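Local atomic coordinates of exotoxin type A precursor (allele 1) (Streptococcus pyogenes phage T12, PDB entry 1FNU), a protein that probably acts as a secreted superantigen toxin, the scarlet fever toxin encoded by a streptococcal phage. Residues Met139-Glu144 with Lys202-Leu207. Sequence-based numbering, arbitrary orientation.
Sequences MVTAQE and KDNETL
V140 and L207 face each other as the antiparallel hydrogen-bonded pair of a two-stranded ribbon: V140 N donates to L207 O at 3.0 Å and L207 N returns a bond to V140 O at 2.9 Å. Both apolar side chains fall on one buried face, where V140 CG2 meets L207 CD1 at 3.8 Å; beta-branched valine suits the extended backbone, and the longer leucine reaches F182 of strand 182-185. On the other face T141 and T206 form the non-hydrogen-bonded pair, their CA atoms 4.0 Å apart. Chi1 of T206, measured to OG1, is -59°; this puts OG1 beside the backbone N and CG2 anti to it, 3.7 Å from M139 CB, while the hydroxyl donates to N204 O. M139, flexible and bent at chi2 and chi3, folds CE over the L207 backbone, 3.5 Å from L207 C.

E205 O accepts from A142 N at 2.9 Å and from a water bonded to Q143 N, serving A142 directly and Q143 through the water. T141 is the N-cap: its short hydroxyl (chi1 70°) lets OG1 take the N-H of E144. D203 OD1 accepts from E205 N in an Asx turn; N204, an asparagine tolerating a left-handed backbone, accepts through OD1 from V103 N of strand 96-105. The arrangement is a two-stranded antiparallel ribbon whose first strand, 139-141, runs straight into the N-capped helix 142-157 of the beta-grasp domain.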
loop_
_atom_site.group_PDB
_atom_site.type_symbol
_atom_site.label_atom_id
_atom_site.label_comp_id
_atom_site.label_asym_id
_atom_site.label_seq_id
_atom_site.Cartn_x
_atom_site.Cartn_y
_atom_site.Cartn_z
ATOM N N MET A 139 -10.574 -3.998 35.379
ATOM C CA MET A 139 -9.724 -4.848 34.569
ATOM C C MET A 139 -9.219 -3.918 33.430
ATOM O O MET A 139 -9.991 -3.435 32.552
ATOM C CB MET A 139 -10.477 -6.071 34.001
ATOM C CG MET A 139 -10.961 -7.133 34.994
ATOM S SD MET A 139 -9.811 -8.054 36.109
ATOM C CE MET A 139 -8.635 -9.029 35.131
ATOM N N VAL A 140 -7.921 -3.658 33.461
ATOM C CA VAL A 140 -7.326 -2.736 32.492
ATOM C C VAL A 140 -6.352 -3.450 31.597
ATOM O O VAL A 140 -5.705 -4.404 32.051
ATOM C CB VAL A 140 -6.546 -1.702 33.241
ATOM C CG1 VAL A 140 -7.468 -0.986 34.121
ATOM C CG2 VAL A 140 -5.556 -2.352 34.119
ATOM N N THR A 141 -6.228 -3.041 30.338
ATOM C CA THR A 141 -5.225 -3.738 29.538
ATOM C C THR A 141 -3.839 -3.306 29.981
ATOM O O THR A 141 -3.673 -2.234 30.485
ATOM C CB THR A 141 -5.318 -3.483 27.988
ATOM O OG1 THR A 141 -4.929 -2.147 27.697
ATOM C CG2 THR A 141 -6.751 -3.738 27.475
ATOM N N ALA A 142 -2.861 -4.206 29.845
ATOM C CA ALA A 142 -1.455 -3.881 30.151
ATOM C C ALA A 142 -1.105 -2.648 29.213
ATOM O O ALA A 142 -0.405 -1.677 29.600
ATOM C CB ALA A 142 -0.586 -5.095 29.787
ATOM N N GLN A 143 -1.618 -2.704 27.982
ATOM C CA GLN A 143 -1.377 -1.620 27.074
ATOM C C GLN A 143 -1.670 -0.247 27.711
ATOM O O GLN A 143 -0.845 0.717 27.686
ATOM C CB GLN A 143 -2.226 -1.807 25.770
ATOM C CG GLN A 143 -1.921 -0.739 24.695
ATOM C CD GLN A 143 -2.684 -0.861 23.421
ATOM O OE1 GLN A 143 -3.542 -1.722 23.266
ATOM N NE2 GLN A 143 -2.401 0.029 22.486
ATOM N N GLU A 144 -2.851 -0.107 28.266
ATOM C CA GLU A 144 -3.163 1.186 28.821
ATOM C C GLU A 144 -2.146 1.650 29.909
ATOM O O GLU A 144 -1.705 2.822 29.975
ATOM C CB GLU A 144 -4.599 1.174 29.375
ATOM C CG GLU A 144 -4.885 2.271 30.348
ATOM C CD GLU A 144 -6.365 2.299 30.821
ATOM O OE1 GLU A 144 -7.213 1.606 30.212
ATOM O OE2 GLU A 144 -6.681 3.045 31.790
ATOM N N LYS A 202 -1.196 -7.018 20.859
ATOM C CA LYS A 202 -2.179 -7.794 20.141
ATOM C C LYS A 202 -2.959 -8.812 20.995
ATOM O O LYS A 202 -4.144 -9.064 20.711
ATOM C CB LYS A 202 -1.495 -8.545 18.972
ATOM C CG LYS A 202 -2.407 -8.907 17.809
ATOM C CD LYS A 202 -1.605 -9.536 16.634
ATOM C CE LYS A 202 -1.925 -11.052 16.420
ATOM N NZ LYS A 202 -3.167 -11.366 15.703
ATOM N N ASP A 203 -2.331 -9.379 22.026
ATOM C CA ASP A 203 -3.033 -10.436 22.761
ATOM C C ASP A 203 -4.025 -9.846 23.737
ATOM O O ASP A 203 -4.652 -10.571 24.452
ATOM C CB ASP A 203 -2.081 -11.413 23.473
ATOM C CG ASP A 203 -1.239 -10.760 24.590
ATOM O OD1 ASP A 203 -1.578 -9.660 25.134
ATOM O OD2 ASP A 203 -0.200 -11.403 24.953
ATOM N N ASN A 204 -4.132 -8.517 23.728
ATOM C CA ASN A 204 -5.099 -7.792 24.548
ATOM C C ASN A 204 -5.001 -8.117 26.013
ATOM O O ASN A 204 -5.993 -8.045 26.711
ATOM C CB ASN A 204 -6.484 -8.144 24.032
ATOM C CG ASN A 204 -7.527 -7.130 24.375
ATOM O OD1 ASN A 204 -7.350 -5.909 24.230
ATOM N ND2 ASN A 204 -8.690 -7.647 24.772
ATOM N N GLU A 205 -3.802 -8.470 26.476
ATOM C CA GLU A 205 -3.574 -8.813 27.885
ATOM C C GLU A 205 -4.220 -7.793 28.851
ATOM O O GLU A 205 -4.029 -6.585 28.751
ATOM C CB GLU A 205 -2.062 -8.969 28.129
ATOM C CG GLU A 205 -1.646 -9.285 29.527
ATOM C CD GLU A 205 -2.086 -10.679 30.044
ATOM O OE1 GLU A 205 -3.339 -10.981 30.055
ATOM O OE2 GLU A 205 -1.164 -11.469 30.462
ATOM N N THR A 206 -4.989 -8.334 29.808
ATOM C CA THR A 206 -5.750 -7.535 30.746
ATOM C C THR A 206 -5.534 -8.003 32.204
ATOM O O THR A 206 -5.423 -9.183 32.482
ATOM C CB THR A 206 -7.295 -7.651 30.346
ATOM O OG1 THR A 206 -7.492 -7.182 28.981
ATOM C CG2 THR A 206 -8.192 -6.801 31.248
ATOM N N LEU A 207 -5.468 -7.083 33.139
ATOM C CA LEU A 207 -5.303 -7.564 34.490
ATOM C C LEU A 207 -6.010 -6.747 35.474
ATOM O O LEU A 207 -6.472 -5.677 35.184
ATOM C CB LEU A 207 -3.858 -7.715 34.849
ATOM C CG LEU A 207 -3.130 -6.566 34.196
ATOM C CD1 LEU A 207 -3.397 -5.405 35.013
ATOM C CD2 LEU A 207 -1.691 -6.861 34.118
HETATM O O HOH W 1 -2.467 -5.530 26.831
#